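Local coordinates for A-adding tRNA nucleotidyltransferase (PDB 4WBY), which adds the terminal adenosine to tRNA that ends in CC, using ATP and magnesium, to complete the CCA tail, at residues A[20-25]-A[62-67]; A[239-244]-A[276-281]; A[282-287]-A[307-312]. All blocks are in the same frame, centred on the assembly; numbering follows the deposited sequence.

The chain is the C-terminal tRNA nucleotidyltransferase portion of a longer protein. Contact 1 stands apart: its centre is about 53 Å from that of contact 2 and about 56 Å from that of contact 3, across the chain's centre. It lies on the surface of the nucleotidyltransferase head and consists of one salt bridge between two helix ends. Contacts 2 and 3 belong to the all-helical part and are partly buried. Contact 2 is chiefly apolar, a leucine held against two aromatic rings; contact 3 mixes a T-shaped (edge-to-face) aromatic pair with a lysine gripping backbone carbonyls. They share that lysine: Lys308 also bonds Ser280 O of contact 2, where helix 271-278 gives way to helix 284-293.

Contact 1. Residues A[20-25]-A[62-67]; sequences AKEMGL and ARRHGV
Glu22 and Arg64 form a salt bridge between the C-terminal ends of helices 7-22 and 54-65 in the nucleotidyltransferase head. Helix 54-65 and the residues after it lie on strand 77-82 of the mixed sheet, and helix 7-22 packs against helix 54-65. Both helices close in a Schellman motif, Gly24 and Gly66 taking the positive phi with which each helix ends. The side chains approach from opposite directions and meet at the solvent side. In each, CG stands anti to the carbonyl carbon (chi1 -64° in both), and the chain then runs on extended, so that the charged groups bridge a wide gap between the backbones. Across the two segments only these residues touch, and both are exposed.

The tighter packing lies beneath them. Ala20 and Met23 rest on Leu57 of helix 54-65, joining the two helices, while Ala62 and Val67 press on Leu80 of strand 77-82. Against that, the bridge is a slender surface link, burying 76 Å² in all. Arg64 is also paired with Glu60, its strongest polar partner, one turn back on its own helix; two carboxylates hold the guanidinium, Glu60 at NE and Glu22 at NH2, which would probably limit its swing. Glu22 presents the syn side of OE1, and its carboxylate is turned 25° from the guanidinium plane. The bond itself, Arg64 NH2 to Glu22 OE1, is 2.8 Å long, with an N-H...O angle of 151°.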
loop_
_atom_site.group_PDB
_atom_site.type_symbol
_atom_site.label_atom_id
_atom_site.label_comp_id
_atom_site.label_asym_id
_atom_site.label_seq_id
_atom_site.Cartn_x
_atom_site.Cartn_y
_atom_site.Cartn_z
ATOM N N ALA A 20 -24.637 22.751 -3.168
ATOM C CA ALA A 20 -24.198 23.054 -4.528
ATOM C C ALA A 20 -25.272 23.835 -5.287
ATOM O O ALA A 20 -24.978 24.859 -5.918
ATOM C CB ALA A 20 -23.835 21.771 -5.278
ATOM N N LYS A 21 -26.517 23.372 -5.211
ATOM C CA LYS A 21 -27.609 24.076 -5.878
ATOM C C LYS A 21 -27.760 25.501 -5.350
ATOM O O LYS A 21 -27.954 26.435 -6.133
ATOM C CB LYS A 21 -28.937 23.337 -5.720
ATOM C CG LYS A 21 -30.073 24.000 -6.507
ATOM C CD LYS A 21 -29.830 23.853 -8.003
ATOM C CE LYS A 21 -30.807 24.658 -8.830
ATOM N NZ LYS A 21 -30.536 26.110 -8.734
ATOM N N GLU A 22 -27.668 25.672 -4.029
ATOM C CA GLU A 22 -27.787 27.005 -3.432
ATOM C C GLU A 22 -26.723 27.957 -3.979
ATOM O O GLU A 22 -26.963 29.161 -4.120
ATOM C CB GLU A 22 -27.674 26.932 -1.906
ATOM C CG GLU A 22 -28.787 26.165 -1.209
ATOM C CD GLU A 22 -28.522 25.980 0.278
ATOM O OE1 GLU A 22 -27.812 26.820 0.868
ATOM O OE2 GLU A 22 -29.018 24.989 0.856
ATOM N N MET A 23 -25.555 27.404 -4.295
ATOM C CA MET A 23 -24.432 28.183 -4.812
ATOM C C MET A 23 -24.376 28.256 -6.335
ATOM O O MET A 23 -23.480 28.892 -6.900
ATOM C CB MET A 23 -23.123 27.598 -4.297
ATOM C CG MET A 23 -23.030 27.610 -2.803
ATOM S SD MET A 23 -21.491 26.899 -2.246
ATOM C CE MET A 23 -21.562 27.397 -0.529
ATOM N N GLY A 24 -25.315 27.592 -6.997
ATOM C CA GLY A 24 -25.328 27.546 -8.449
ATOM C C GLY A 24 -24.233 26.669 -9.036
ATOM O O GLY A 24 -23.792 26.890 -10.167
ATOM N N LEU A 25 -23.801 25.669 -8.270
ATOM C CA LEU A 25 -22.729 24.768 -8.692
ATOM C C LEU A 25 -23.231 23.345 -8.853
ATOM O O LEU A 25 -24.379 23.051 -8.539
ATOM C CB LEU A 25 -21.589 24.790 -7.678
ATOM C CG LEU A 25 -21.141 26.191 -7.268
ATOM C CD1 LEU A 25 -20.021 26.117 -6.246
ATOM C CD2 LEU A 25 -20.715 26.988 -8.496
ATOM N N ALA A 62 -18.769 22.747 6.291
ATOM C CA ALA A 62 -18.062 22.703 7.569
ATOM C C ALA A 62 -18.724 23.598 8.615
ATOM O O ALA A 62 -18.840 23.216 9.778
ATOM C CB ALA A 62 -16.618 23.102 7.380
ATOM N N ARG A 63 -19.141 24.791 8.198
ATOM C CA ARG A 63 -19.826 25.718 9.091
ATOM C C ARG A 63 -21.108 25.090 9.648
ATOM O O ARG A 63 -21.392 25.160 10.855
ATOM C CB ARG A 63 -20.151 27.018 8.351
ATOM C CG ARG A 63 -20.814 28.068 9.221
ATOM C CD ARG A 63 -21.363 29.234 8.395
ATOM N NE ARG A 63 -22.531 28.846 7.608
ATOM C CZ ARG A 63 -23.763 28.764 8.098
ATOM N NH1 ARG A 63 -23.985 29.051 9.371
ATOM N NH2 ARG A 63 -24.772 28.400 7.318
ATOM N N ARG A 64 -21.877 24.460 8.768
ATOM C CA ARG A 64 -23.130 23.861 9.199
ATOM C C ARG A 64 -22.913 22.712 10.174
ATOM O O ARG A 64 -23.742 22.486 11.061
ATOM C CB ARG A 64 -23.928 23.386 7.992
ATOM C CG ARG A 64 -24.342 24.530 7.104
ATOM C CD ARG A 64 -25.219 24.069 5.962
ATOM N NE ARG A 64 -25.451 25.162 5.027
ATOM C CZ ARG A 64 -26.331 25.128 4.032
ATOM N NH1 ARG A 64 -27.086 24.057 3.842
ATOM N NH2 ARG A 64 -26.463 26.174 3.234
ATOM N N HIS A 65 -21.797 21.998 10.026
ATOM C CA HIS A 65 -21.510 20.867 10.906
ATOM C C HIS A 65 -20.599 21.213 12.083
ATOM O O HIS A 65 -20.312 20.354 12.916
ATOM C CB HIS A 65 -20.920 19.720 10.087
ATOM C CG HIS A 65 -21.949 19.009 9.273
ATOM N ND1 HIS A 65 -22.616 17.894 9.734
ATOM C CD2 HIS A 65 -22.480 19.290 8.056
ATOM C CE1 HIS A 65 -23.486 17.498 8.822
ATOM N NE2 HIS A 65 -23.428 18.333 7.799
ATOM N N GLY A 66 -20.179 22.473 12.167
ATOM C CA GLY A 66 -19.319 22.915 13.253
ATOM C C GLY A 66 -17.958 22.239 13.284
ATOM O O GLY A 66 -17.422 21.984 14.368
ATOM N N VAL A 67 -17.386 21.950 12.112
ATOM C CA VAL A 67 -16.063 21.318 12.066
ATOM C C VAL A 67 -15.009 22.211 11.426
ATOM O O VAL A 67 -15.327 23.102 10.635
ATOM C CB VAL A 67 -16.088 19.962 11.303
ATOM C CG1 VAL A 67 -17.012 18.974 12.011
ATOM C CG2 VAL A 67 -16.470 20.147 9.823
#

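Contact 2. Residues A[239-244]-A[276-281]; sequences FQWNEK and LILISN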
loop_
_atom_site.group_PDB
_atom_site.type_symbol
_atom_site.label_atom_id
_atom_site.label_comp_id
_atom_site.label_asym_id
_atom_site.label_seq_id
_atom_site.Cartn_x
_atom_site.Cartn_y
_atom_site.Cartn_z
ATOM N N PHE A 239 19.781 -3.789 -9.454
ATOM C CA PHE A 239 18.833 -4.835 -9.108
ATOM C C PHE A 239 18.640 -5.822 -10.250
ATOM O O PHE A 239 18.486 -5.421 -11.399
ATOM C CB PHE A 239 17.465 -4.258 -8.726
ATOM C CG PHE A 239 16.395 -5.309 -8.617
ATOM C CD1 PHE A 239 16.266 -6.074 -7.468
ATOM C CD2 PHE A 239 15.560 -5.573 -9.687
ATOM C CE1 PHE A 239 15.304 -7.061 -7.385
ATOM C CE2 PHE A 239 14.598 -6.556 -9.607
ATOM C CZ PHE A 239 14.468 -7.301 -8.465
ATOM N N GLN A 240 18.613 -7.109 -9.913
ATOM C CA GLN A 240 18.270 -8.167 -10.859
ATOM C C GLN A 240 17.425 -9.239 -10.176
ATOM O O GLN A 240 17.677 -9.603 -9.024
ATOM C CB GLN A 240 19.529 -8.813 -11.455
ATOM C CG GLN A 240 20.393 -7.883 -12.297
ATOM C CD GLN A 240 21.631 -8.573 -12.841
ATOM O OE1 GLN A 240 21.744 -9.799 -12.792
ATOM N NE2 GLN A 240 22.568 -7.786 -13.359
ATOM N N TRP A 241 16.418 -9.738 -10.883
ATOM C CA TRP A 241 15.680 -10.905 -10.420
ATOM C C TRP A 241 16.495 -12.179 -10.590
ATOM O O TRP A 241 17.360 -12.268 -11.464
ATOM C CB TRP A 241 14.377 -11.070 -11.194
ATOM C CG TRP A 241 13.273 -10.158 -10.797
ATOM C CD1 TRP A 241 12.932 -8.982 -11.391
ATOM C CD2 TRP A 241 12.339 -10.358 -9.729
ATOM N NE1 TRP A 241 11.840 -8.435 -10.758
ATOM C CE2 TRP A 241 11.462 -9.257 -9.730
ATOM C CE3 TRP A 241 12.160 -11.363 -8.772
ATOM C CZ2 TRP A 241 10.418 -9.134 -8.822
ATOM C CZ3 TRP A 241 11.128 -11.234 -7.861
ATOM C CH2 TRP A 241 10.267 -10.131 -7.896
ATOM N N ASN A 242 16.201 -13.170 -9.755
ATOM C CA ASN A 242 16.612 -14.542 -10.022
ATOM C C ASN A 242 15.637 -15.494 -9.343
ATOM O O ASN A 242 14.795 -15.069 -8.543
ATOM C CB ASN A 242 18.047 -14.810 -9.559
ATOM C CG ASN A 242 18.236 -14.572 -8.082
ATOM O OD1 ASN A 242 17.625 -15.240 -7.254
ATOM N ND2 ASN A 242 19.100 -13.622 -7.741
ATOM N N GLU A 243 15.751 -16.776 -9.669
ATOM C CA GLU A 243 14.811 -17.781 -9.196
ATOM C C GLU A 243 14.854 -17.939 -7.680
ATOM O O GLU A 243 13.817 -18.122 -7.046
ATOM C CB GLU A 243 15.089 -19.123 -9.881
ATOM C CG GLU A 243 14.192 -20.267 -9.427
ATOM C CD GLU A 243 12.744 -20.104 -9.862
ATOM O OE1 GLU A 243 12.453 -19.217 -10.692
ATOM O OE2 GLU A 243 11.891 -20.873 -9.371
ATOM N N LYS A 244 16.052 -17.852 -7.106
ATOM C CA LYS A 244 16.222 -17.959 -5.657
ATOM C C LYS A 244 15.406 -16.907 -4.909
ATOM O O LYS A 244 14.686 -17.228 -3.965
ATOM C CB LYS A 244 17.695 -17.823 -5.274
ATOM C CG LYS A 244 18.166 -18.847 -4.263
ATOM C CD LYS A 244 18.379 -20.198 -4.925
ATOM C CE LYS A 244 19.453 -20.115 -5.998
ATOM N NZ LYS A 244 20.734 -19.585 -5.448
ATOM N N LEU A 276 12.820 -6.308 1.590
ATOM C CA LEU A 276 14.137 -6.727 2.067
ATOM C C LEU A 276 14.658 -7.944 1.314
ATOM O O LEU A 276 15.834 -7.998 0.962
ATOM C CB LEU A 276 14.108 -7.045 3.563
ATOM C CG LEU A 276 13.869 -5.842 4.476
ATOM C CD1 LEU A 276 13.915 -6.262 5.937
ATOM C CD2 LEU A 276 14.893 -4.744 4.213
ATOM N N ILE A 277 13.793 -8.926 1.073
ATOM C CA ILE A 277 14.187 -10.089 0.276
ATOM C C ILE A 277 14.532 -9.667 -1.161
ATOM O O ILE A 277 15.538 -10.116 -1.719
ATOM C CB ILE A 277 13.081 -11.171 0.260
ATOM C CG1 ILE A 277 12.891 -11.775 1.659
ATOM C CG2 ILE A 277 13.398 -12.263 -0.751
ATOM C CD1 ILE A 277 14.180 -12.282 2.299
ATOM N N LEU A 278 13.711 -8.795 -1.746
ATOM C CA LEU A 278 13.954 -8.286 -3.099
ATOM C C LEU A 278 15.326 -7.652 -3.291
ATOM O O LEU A 278 15.961 -7.835 -4.324
ATOM C CB LEU A 278 12.900 -7.243 -3.465
ATOM C CG LEU A 278 11.673 -7.606 -4.273
ATOM C CD1 LEU A 278 10.892 -6.331 -4.455
ATOM C CD2 LEU A 278 12.056 -8.216 -5.610
ATOM N N ILE A 279 15.784 -6.902 -2.292
ATOM C CA ILE A 279 17.027 -6.153 -2.429
ATOM C C ILE A 279 18.188 -6.847 -1.728
ATOM O O ILE A 279 19.249 -6.260 -1.538
ATOM C CB ILE A 279 16.882 -4.712 -1.887
ATOM C CG1 ILE A 279 16.613 -4.723 -0.376
ATOM C CG2 ILE A 279 15.779 -3.965 -2.656
ATOM C CD1 ILE A 279 16.732 -3.367 0.289
ATOM N N SER A 280 17.985 -8.109 -1.371
ATOM C CA SER A 280 18.951 -8.836 -0.556
ATOM C C SER A 280 20.248 -9.159 -1.292
ATOM O O SER A 280 21.212 -9.564 -0.660
ATOM C CB SER A 280 18.320 -10.122 -0.019
ATOM O OG SER A 280 18.012 -11.025 -1.066
ATOM N N ASN A 281 20.297 -8.974 -2.608
ATOM C CA ASN A 281 21.548 -9.226 -3.322
ATOM C C ASN A 281 22.295 -7.948 -3.700
ATOM O O ASN A 281 23.394 -8.004 -4.250
ATOM C CB ASN A 281 21.293 -10.068 -4.570
ATOM C CG ASN A 281 21.011 -11.514 -4.237
ATOM O OD1 ASN A 281 21.561 -12.058 -3.278
ATOM N ND2 ASN A 281 20.152 -12.148 -5.023
#
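Leu278 sets its CD2 methyl over the Trp241 face, beside the edge of the Phe239 ring, and this apolar meeting carries most of the contact. The CB of Trp241 leaves the backbone pointing away from helix 271-278, but with CG anti to the carbonyl carbon (chi1 -77°) the indole swings back. The five-membered ring brings NE1 to the edge of the Phe239 ring, in that ring's plane. Farther out, the benzo ring receives the leucine: CZ2 lies 3.7 Å and CZ3 3.9 Å from Leu278 CD2, and the outermost atom, CH2, comes to 3.5 Å from the same methyl. CD2 sits over the indole face, 3.9 Å from the centroid of the six-membered ring, a CH-pi contact displaced toward the rim. Phe239 CZ lies on this face too, so one side of the indole is covered by both residues.

Phe239 also touches the leucine twice. Its CZ packs 3.8 Å from Leu278 CD2, while the ring turns its edge to the backbone, CE1 3.2 Å from Leu278 O, which lies near the ring plane. Asn242 stands at the N-cap of helix 243-262, its OD1 taking the amide N of Val245.

This is helix-end packing in the helical part, with the Trp241 side chain about 10 Å from that of Leu171, a residue of the ATP site. It joins the start of helix 243-262 to the end of helix 271-278. Leu249 of the former and Arg227 of helix 219-228 also touch Trp241, while Leu223 of helix 219-228 meets Leu278, drawing three helices together.

Contact 3. Residues A[282-287]-A[307-312]; sequences LDYERG and MKFKLG
Lys308 and Phe309, at the end of helix 298-309, meet the loop and first turn that open helix 284-293. CB and CG of Lys308 pass by Tyr284, CG 4.0 Å from Tyr284 CD1, and the chain bends at chi2 and chi3 to bring NZ to Leu282 O. That bond is 3.1 Å long and nearly in line with the C=O bond. The ammonium also donates to Ser280 O and to a water, which donates to Leu282 O, so three oxygens grip it.

Phe309 follows, turning its edge to the Tyr284 ring in a T-shaped pair: the planes stand at 88° and the centroids are 4.9 Å apart. Its CE1 sits over the centre of the tyrosine face, 3.6 Å from Tyr284 CE2. On the tyrosine, CG anti to the backbone N (chi1 166°) carries the ring toward helix 298-309, and chi2 turns its face to Phe309. With an alanine here, the edge of Phe309 would probably lose the face it rests on, and the lysine methylenes some cover.

Leu311 opens helix 311-320. This is helix-end packing, a lysine tying an interhelical loop to a third helix, in the helical C-terminal part of this nucleotidyltransferase/poly(A) polymerase family member, beyond the head.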
loop_
_atom_site.group_PDB
_atom_site.type_symbol
_atom_site.label_atom_id
_atom_site.label_comp_id
_atom_site.label_asym_id
_atom_site.label_seq_id
_atom_site.Cartn_x
_atom_site.Cartn_y
_atom_site.Cartn_z
ATOM N N LEU A 282 21.693 -6.800 -3.411
ATOM C CA LEU A 282 22.383 -5.523 -3.557
ATOM C C LEU A 282 23.525 -5.409 -2.557
ATOM O O LEU A 282 23.461 -5.986 -1.471
ATOM C CB LEU A 282 21.427 -4.351 -3.333
ATOM C CG LEU A 282 20.276 -4.063 -4.288
ATOM C CD1 LEU A 282 19.590 -2.790 -3.832
ATOM C CD2 LEU A 282 20.767 -3.930 -5.717
ATOM N N ASP A 283 24.546 -4.638 -2.917
ATOM C CA ASP A 283 25.582 -4.239 -1.969
ATOM C C ASP A 283 24.927 -3.476 -0.829
ATOM O O ASP A 283 23.917 -2.799 -1.030
ATOM C CB ASP A 283 26.644 -3.372 -2.640
ATOM C CG ASP A 283 27.444 -4.129 -3.681
ATOM O OD1 ASP A 283 27.776 -5.308 -3.436
ATOM O OD2 ASP A 283 27.738 -3.548 -4.746
ATOM N N TYR A 284 25.496 -3.587 0.363
ATOM C CA TYR A 284 24.887 -3.005 1.553
ATOM C C TYR A 284 24.639 -1.501 1.427
ATOM O O TYR A 284 23.568 -1.016 1.789
ATOM C CB TYR A 284 25.758 -3.291 2.777
ATOM C CG TYR A 284 25.408 -2.461 3.987
ATOM C CD1 TYR A 284 24.196 -2.629 4.646
ATOM C CD2 TYR A 284 26.294 -1.507 4.471
ATOM C CE1 TYR A 284 23.880 -1.866 5.759
ATOM C CE2 TYR A 284 25.987 -0.741 5.575
ATOM C CZ TYR A 284 24.783 -0.923 6.217
ATOM O OH TYR A 284 24.490 -0.153 7.319
ATOM N N GLU A 285 25.619 -0.767 0.907
ATOM C CA GLU A 285 25.495 0.683 0.771
ATOM C C GLU A 285 24.313 1.097 -0.095
ATOM O O GLU A 285 23.579 2.019 0.258
ATOM C CB GLU A 285 26.771 1.287 0.189
ATOM C CG GLU A 285 27.890 1.458 1.189
ATOM C CD GLU A 285 28.533 0.143 1.564
ATOM O OE1 GLU A 285 28.318 -0.851 0.835
ATOM O OE2 GLU A 285 29.252 0.104 2.586
ATOM N N ARG A 286 24.130 0.438 -1.234
ATOM C CA ARG A 286 23.016 0.809 -2.102
ATOM C C ARG A 286 21.679 0.377 -1.499
ATOM O O ARG A 286 20.692 1.092 -1.629
ATOM C CB ARG A 286 23.180 0.236 -3.515
ATOM C CG ARG A 286 23.579 -1.218 -3.601
ATOM C CD ARG A 286 23.782 -1.656 -5.051
ATOM N NE ARG A 286 24.462 -2.946 -5.123
ATOM C CZ ARG A 286 24.581 -3.682 -6.221
ATOM N NH1 ARG A 286 24.061 -3.263 -7.366
ATOM N NH2 ARG A 286 25.221 -4.844 -6.172
ATOM N N GLY A 287 21.650 -0.772 -0.825
ATOM C CA GLY A 287 20.440 -1.196 -0.133
ATOM C C GLY A 287 20.059 -0.230 0.976
ATOM O O GLY A 287 18.888 0.135 1.128
ATOM N N MET A 307 20.520 -8.281 8.494
ATOM C CA MET A 307 20.494 -9.255 7.412
ATOM C C MET A 307 21.860 -9.310 6.732
ATOM O O MET A 307 22.385 -10.394 6.461
ATOM C CB MET A 307 19.374 -8.906 6.399
ATOM C CG MET A 307 19.056 -10.026 5.413
ATOM S SD MET A 307 17.707 -9.664 4.274
ATOM C CE MET A 307 18.488 -8.463 3.201
ATOM N N LYS A 308 22.450 -8.149 6.468
ATOM C CA LYS A 308 23.701 -8.116 5.713
ATOM C C LYS A 308 24.919 -8.508 6.559
ATOM O O LYS A 308 25.764 -9.282 6.101
ATOM C CB LYS A 308 23.918 -6.736 5.088
ATOM C CG LYS A 308 22.809 -6.302 4.138
ATOM C CD LYS A 308 22.574 -7.301 3.025
ATOM C CE LYS A 308 23.708 -7.263 2.018
ATOM N NZ LYS A 308 23.410 -8.095 0.825
ATOM N N PHE A 309 25.010 -7.992 7.784
ATOM C CA PHE A 309 26.206 -8.172 8.613
ATOM C C PHE A 309 26.178 -9.355 9.567
ATOM O O PHE A 309 27.207 -10.021 9.777
ATOM C CB PHE A 309 26.447 -6.908 9.435
ATOM C CG PHE A 309 27.062 -5.792 8.661
ATOM C CD1 PHE A 309 26.271 -4.919 7.932
ATOM C CD2 PHE A 309 28.438 -5.609 8.667
ATOM C CE1 PHE A 309 26.839 -3.882 7.214
ATOM C CE2 PHE A 309 29.015 -4.589 7.947
ATOM C CZ PHE A 309 28.215 -3.717 7.222
ATOM N N LYS A 310 25.030 -9.609 10.175
ATOM C CA LYS A 310 24.978 -10.474 11.346
ATOM C C LYS A 310 24.202 -11.761 11.134
ATOM O O LYS A 310 24.390 -12.722 11.865
ATOM C CB LYS A 310 24.374 -9.711 12.537
ATOM C CG LYS A 310 25.129 -8.441 12.889
ATOM C CD LYS A 310 24.674 -7.867 14.217
ATOM C CE LYS A 310 25.522 -6.667 14.612
ATOM N NZ LYS A 310 26.969 -7.012 14.673
ATOM N N LEU A 311 23.330 -11.793 10.135
ATOM C CA LEU A 311 22.427 -12.922 9.995
ATOM C C LEU A 311 23.169 -14.205 9.619
ATOM O O LEU A 311 22.775 -15.289 10.037
ATOM C CB LEU A 311 21.337 -12.590 8.965
ATOM C CG LEU A 311 20.176 -13.570 8.782
ATOM C CD1 LEU A 311 19.389 -13.721 10.070
ATOM C CD2 LEU A 311 19.253 -13.123 7.650
ATOM N N GLY A 312 24.250 -14.083 8.853
ATOM C CA GLY A 312 25.045 -15.241 8.487
ATOM C C GLY A 312 25.572 -15.952 9.718
ATOM O O GLY A 312 25.405 -17.161 9.873
HETATM O O HOH W 1 21.434 -6.282 -0.070
#